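Local coordinates for periplasmic binding protein (Veillonella parvula, PDB 4OVK), which probably captures a solute outside the cell membrane, perhaps an iron-siderophore or related compound, and delivers it to an ABC transporter for uptake, at residues A[13-18]-A[25-30]; A[47-52]-A[147-152]. All blocks are in the same frame, centred on the assembly; numbering follows the deposited sequence.

Contact 1 (A[13-18]-A[25-30]); sequences NIKVVT and VSMKKE
Lys15 and Met27, the latter present as selenomethionine, sit opposite each other in a two-stranded antiparallel hairpin, where they form a hydrogen-bonded pair. Lys15 N reaches Met27 O at 2.8 Å in a nearly linear bond, and Met27 N returns to Lys15 O. Val17 and Val25 repeat this pair of hydrogen bonds nearer the turn. Between these pairs the strands draw together, and CA-H...O contacts fill in, such as Ser26 CA to Lys15 O at 3.3 Å. At the open end Lys29 N donates a hydrogen bond to Asn13 O, as the chain turns out of the strand.

The polar side-chain contact belongs to Lys15. Its CG lies between the backbone N and the carbonyl carbon (chi1 66°), and the extended chain beyond runs beside the other strand until NZ donates to Lys29 O at 2.8 Å. The same ammonium bonds Ile146 O and Lys145 O and makes a salt bridge with Asp148, so a long, flexible cation suits a place where several acceptors converge. Shortening this side chain to an alanine would probably leave Asp148 without this positive mate and the carbonyl of Lys29 without its lysine donor.

Apolar contacts gather on the same face. Met27 CG lies 3.9 Å from Lys15 CG, and the bend at chi3 (68°) carries CE to within 4.2 Å of Val17 CB. Branched valines suit the extended backbone, while the long selenomethionine can bend along its neighbours. On the reverse face Val16 CG2 touches Ser26 OG at 3.8 Å, among largely exposed residues.

The hairpin therefore has one inward face: Val17 packs on Leu142 and Met27 on Ile146 of helix 133-147, while Val25 and Met27 rest on Val126 of the parallel-sheet strand 125-128.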
# COMPACT_ATOMS: atom_id res chain seq x y z
N ASN A 13 -1.75 -17.24 -31.16
CA ASN A 13 -1.57 -15.77 -30.95
C ASN A 13 -2.45 -15.16 -29.85
O ASN A 13 -2.19 -14.04 -29.42
CB ASN A 13 -1.81 -15.00 -32.26
CG ASN A 13 -0.57 -14.90 -33.13
OD1 ASN A 13 0.55 -15.18 -32.68
ND2 ASN A 13 -0.76 -14.50 -34.38
N ILE A 14 -3.48 -15.89 -29.41
CA ILE A 14 -4.48 -15.38 -28.45
C ILE A 14 -4.53 -16.23 -27.18
O ILE A 14 -4.33 -17.43 -27.23
CB ILE A 14 -5.89 -15.38 -29.09
CG1 ILE A 14 -5.94 -14.45 -30.31
CG2 ILE A 14 -6.97 -15.00 -28.07
CD1 ILE A 14 -5.65 -12.99 -30.01
N LYS A 15 -4.78 -15.60 -26.03
CA LYS A 15 -5.10 -16.33 -24.80
C LYS A 15 -6.31 -15.72 -24.12
O LYS A 15 -6.67 -14.57 -24.38
CB LYS A 15 -3.92 -16.35 -23.83
CG LYS A 15 -3.54 -14.99 -23.25
CD LYS A 15 -2.26 -15.08 -22.43
CE LYS A 15 -1.82 -13.72 -21.90
NZ LYS A 15 -0.39 -13.76 -21.51
N VAL A 16 -6.93 -16.50 -23.23
CA VAL A 16 -8.11 -16.09 -22.50
C VAL A 16 -7.82 -16.12 -21.01
O VAL A 16 -7.40 -17.15 -20.47
CB VAL A 16 -9.31 -17.00 -22.81
CG1 VAL A 16 -10.53 -16.59 -21.99
CG2 VAL A 16 -9.61 -17.00 -24.30
N VAL A 17 -8.05 -15.00 -20.35
CA VAL A 17 -7.82 -14.88 -18.93
C VAL A 17 -9.14 -14.52 -18.27
O VAL A 17 -9.90 -13.71 -18.79
CB VAL A 17 -6.76 -13.81 -18.63
CG1 VAL A 17 -6.49 -13.76 -17.15
CG2 VAL A 17 -5.46 -14.13 -19.35
N THR A 18 -9.40 -15.13 -17.12
CA THR A 18 -10.60 -14.82 -16.36
C THR A 18 -10.24 -13.77 -15.31
O THR A 18 -9.34 -14.01 -14.51
CB THR A 18 -11.13 -16.08 -15.66
OG1 THR A 18 -11.35 -17.11 -16.64
CG2 THR A 18 -12.43 -15.78 -14.92
N VAL A 25 -11.58 -12.71 -20.74
CA VAL A 25 -11.03 -11.65 -21.58
C VAL A 25 -9.98 -12.23 -22.52
O VAL A 25 -8.99 -12.80 -22.06
CB VAL A 25 -10.33 -10.56 -20.72
CG1 VAL A 25 -9.81 -9.44 -21.62
CG2 VAL A 25 -11.27 -10.01 -19.66
N SER A 26 -10.21 -12.08 -23.82
CA SER A 26 -9.23 -12.48 -24.84
C SER A 26 -8.20 -11.39 -25.04
O SER A 26 -8.53 -10.22 -25.04
CB SER A 26 -9.92 -12.74 -26.18
OG SER A 26 -10.76 -13.85 -26.07
N MSE A 27 -6.94 -11.79 -25.23
CA MSE A 27 -5.83 -10.87 -25.43
C MSE A 27 -4.71 -11.60 -26.11
O MSE A 27 -4.75 -12.83 -26.24
CB MSE A 27 -5.39 -10.27 -24.08
CG MSE A 27 -4.80 -11.33 -23.14
SE MSE A 27 -4.40 -10.58 -21.37
CE MSE A 27 -6.26 -10.28 -20.83
N LYS A 28 -3.70 -10.88 -26.56
CA LYS A 28 -2.53 -11.51 -27.17
C LYS A 28 -1.85 -12.43 -26.16
O LYS A 28 -1.83 -12.14 -24.96
CB LYS A 28 -1.54 -10.46 -27.67
CG LYS A 28 -2.07 -9.65 -28.84
CD LYS A 28 -1.15 -8.51 -29.24
CE LYS A 28 -1.64 -7.91 -30.55
NZ LYS A 28 -1.23 -6.49 -30.74
N LYS A 29 -1.31 -13.53 -26.64
CA LYS A 29 -0.59 -14.48 -25.80
C LYS A 29 0.62 -13.79 -25.16
O LYS A 29 0.88 -13.98 -23.97
CB LYS A 29 -0.16 -15.71 -26.63
CG LYS A 29 0.42 -16.85 -25.81
CD LYS A 29 0.14 -18.21 -26.46
CE LYS A 29 0.89 -18.40 -27.77
NZ LYS A 29 2.29 -18.86 -27.56
N GLU A 30 1.31 -12.99 -25.95
CA GLU A 30 2.46 -12.20 -25.52
C GLU A 30 2.03 -10.75 -25.27
O GLU A 30 1.72 -10.01 -26.21
CB GLU A 30 3.54 -12.26 -26.60
CG GLU A 30 4.69 -11.28 -26.45
CD GLU A 30 5.57 -11.55 -25.25
OE1 GLU A 30 5.56 -12.69 -24.72
OE2 GLU A 30 6.29 -10.61 -24.83
O HOH W 1 1.06 -12.87 -28.99

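Contact 2 (A[47-52]-A[147-152]); sequences AVDGSD and LDKPEQ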
# COMPACT_ATOMS: atom_id res chain seq x y z
N ALA A 47 6.02 -5.16 -9.48
CA ALA A 47 6.46 -6.23 -8.60
C ALA A 47 6.32 -7.61 -9.25
O ALA A 47 7.21 -8.43 -9.14
CB ALA A 47 5.67 -6.18 -7.31
N VAL A 48 5.20 -7.85 -9.92
CA VAL A 48 4.98 -9.15 -10.55
C VAL A 48 5.94 -9.36 -11.73
O VAL A 48 6.50 -10.44 -11.87
CB VAL A 48 3.51 -9.30 -11.01
CG1 VAL A 48 3.32 -10.63 -11.72
CG2 VAL A 48 2.58 -9.21 -9.81
N ASP A 49 6.14 -8.33 -12.55
CA ASP A 49 7.02 -8.45 -13.70
C ASP A 49 8.49 -8.29 -13.32
O ASP A 49 9.36 -8.57 -14.14
CB ASP A 49 6.66 -7.42 -14.79
CG ASP A 49 6.97 -7.91 -16.19
OD1 ASP A 49 6.96 -9.15 -16.43
OD2 ASP A 49 7.22 -7.04 -17.06
N GLY A 50 8.76 -7.82 -12.11
CA GLY A 50 10.13 -7.48 -11.68
C GLY A 50 10.77 -6.42 -12.56
O GLY A 50 11.98 -6.36 -12.70
N SER A 51 9.94 -5.54 -13.13
CA SER A 51 10.38 -4.66 -14.19
C SER A 51 9.26 -3.69 -14.53
O SER A 51 8.09 -4.02 -14.42
CB SER A 51 10.74 -5.48 -15.43
OG SER A 51 10.95 -4.67 -16.56
N ASP A 52 9.65 -2.49 -14.94
CA ASP A 52 8.70 -1.51 -15.46
C ASP A 52 8.60 -1.53 -16.98
O ASP A 52 7.87 -0.72 -17.54
CB ASP A 52 9.09 -0.09 -15.02
CG ASP A 52 10.42 0.38 -15.61
OD1 ASP A 52 11.15 -0.39 -16.28
OD2 ASP A 52 10.75 1.56 -15.43
N LEU A 147 1.00 -11.52 -17.64
CA LEU A 147 2.41 -11.26 -17.90
C LEU A 147 3.24 -12.52 -18.19
O LEU A 147 4.42 -12.41 -18.46
CB LEU A 147 3.02 -10.56 -16.69
CG LEU A 147 2.46 -9.17 -16.39
CD1 LEU A 147 2.84 -8.74 -14.98
CD2 LEU A 147 2.97 -8.23 -17.44
N ASP A 148 2.62 -13.70 -18.13
CA ASP A 148 3.33 -14.98 -18.17
C ASP A 148 4.48 -15.03 -17.15
O ASP A 148 5.61 -15.40 -17.49
CB ASP A 148 3.82 -15.29 -19.58
CG ASP A 148 2.69 -15.71 -20.49
OD1 ASP A 148 2.05 -16.74 -20.19
OD2 ASP A 148 2.44 -15.04 -21.50
N LYS A 149 4.16 -14.64 -15.92
CA LYS A 149 5.11 -14.72 -14.81
C LYS A 149 4.44 -15.45 -13.64
O LYS A 149 4.31 -14.88 -12.55
CB LYS A 149 5.54 -13.31 -14.37
CG LYS A 149 6.30 -12.51 -15.41
CD LYS A 149 7.63 -13.15 -15.75
CE LYS A 149 8.50 -12.23 -16.59
NZ LYS A 149 8.98 -11.05 -15.82
N PRO A 150 4.00 -16.70 -13.86
CA PRO A 150 3.25 -17.36 -12.77
C PRO A 150 4.09 -17.70 -11.55
O PRO A 150 3.59 -17.69 -10.43
CB PRO A 150 2.69 -18.62 -13.45
CG PRO A 150 3.61 -18.88 -14.59
CD PRO A 150 4.02 -17.52 -15.09
N GLU A 151 5.37 -17.97 -11.75
CA GLU A 151 6.24 -18.29 -10.63
C GLU A 151 6.44 -17.08 -9.72
O GLU A 151 6.32 -17.20 -8.51
CB GLU A 151 7.57 -18.85 -11.11
CG GLU A 151 7.44 -20.20 -11.81
CD GLU A 151 8.76 -20.73 -12.35
OE1 GLU A 151 8.90 -21.96 -12.47
OE2 GLU A 151 9.66 -19.91 -12.66
N GLN A 152 6.72 -15.91 -10.30
CA GLN A 152 6.88 -14.70 -9.48
C GLN A 152 5.57 -14.36 -8.79
O GLN A 152 5.56 -14.02 -7.62
CB GLN A 152 7.41 -13.50 -10.29
CG GLN A 152 7.61 -12.24 -9.43
CD GLN A 152 9.04 -11.76 -9.30
OE1 GLN A 152 9.97 -12.55 -9.15
NE2 GLN A 152 9.22 -10.44 -9.32
O HOH W 2 8.87 -11.50 -12.90
O HOH W 3 6.26 -10.30 -18.76
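Lys149 and Asp49 cross at an angle, the lysine bringing its ammonium over the face of the carboxylate. NZ lies 2.8 Å from Asp49 OD1 in a hydrogen-bonded salt bridge, approaching from above the carboxylate plane, 51° out of it. Bends at chi2 (-64°) and chi4 fold the lysine back, so that its CE also lies close to OD1. Two waters extend the grip: one accepts from NZ and donates to Val48 O, while the other donates to both Asp49 OD1 and Leu147 O. OD1 of this buried aspartate thus receives a lysine and a water, which would probably stabilise its negative charge.

Gln152, in the first turn of helix 150-170, comes in toward the last turn of helix 41-49. Its CG stands anti to the backbone N (chi1 -179°), and the bent chain passes Val48 O, with CG 3.2 Å from that oxygen. NE2 then donates to Ala47 O at 2.8 Å, almost straight out from the carbonyl and close to the amide's own plane. An amide suits this place because it can offer a second N-H, and NE2 also bonds Phe317 O. Ala47 O otherwise receives a weak bond from Gly50 N.

Beneath these polar groups Leu147 points toward helix 41-49, its CD1 3.8 Å from Val48 CG1 and 4.0 Å from Asp49 CB. The branched, apolar ends of leucine and valine suit this buried side.

Gly50, the first residue past helix 41-49, has positive phi, where glycine is easily accommodated; Asp148 likewise leaves helix 133-147 with positive phi, before Lys149 takes the N-cap position of helix 150-170. The arrangement is a helix C-terminus packed against a helix-helix junction, within a periplasmic binding protein whose lobes carry parallel sheets joined by a long helix.

How the contacts relate
Contacts 1 and 2 follow one another along the chain, and their centres lie about 16 Å apart on the same side of the chain's centre. They meet at Asp148, in the junction between helices 133-147 and 150-170: its OD2 is 3.1 Å from Lys15 NZ in a salt bridge. One bend between helices thus faces two partners, the hairpin through Asp148 and the end of helix 41-49 through its neighbours Leu147 and Lys149. Contact 1 is the more peripheral, about 29 Å from the chain centre against about 18 Å for contact 2. Both belong to the N-terminal part of the fold, built round the parallel sheet that includes strand 125-128.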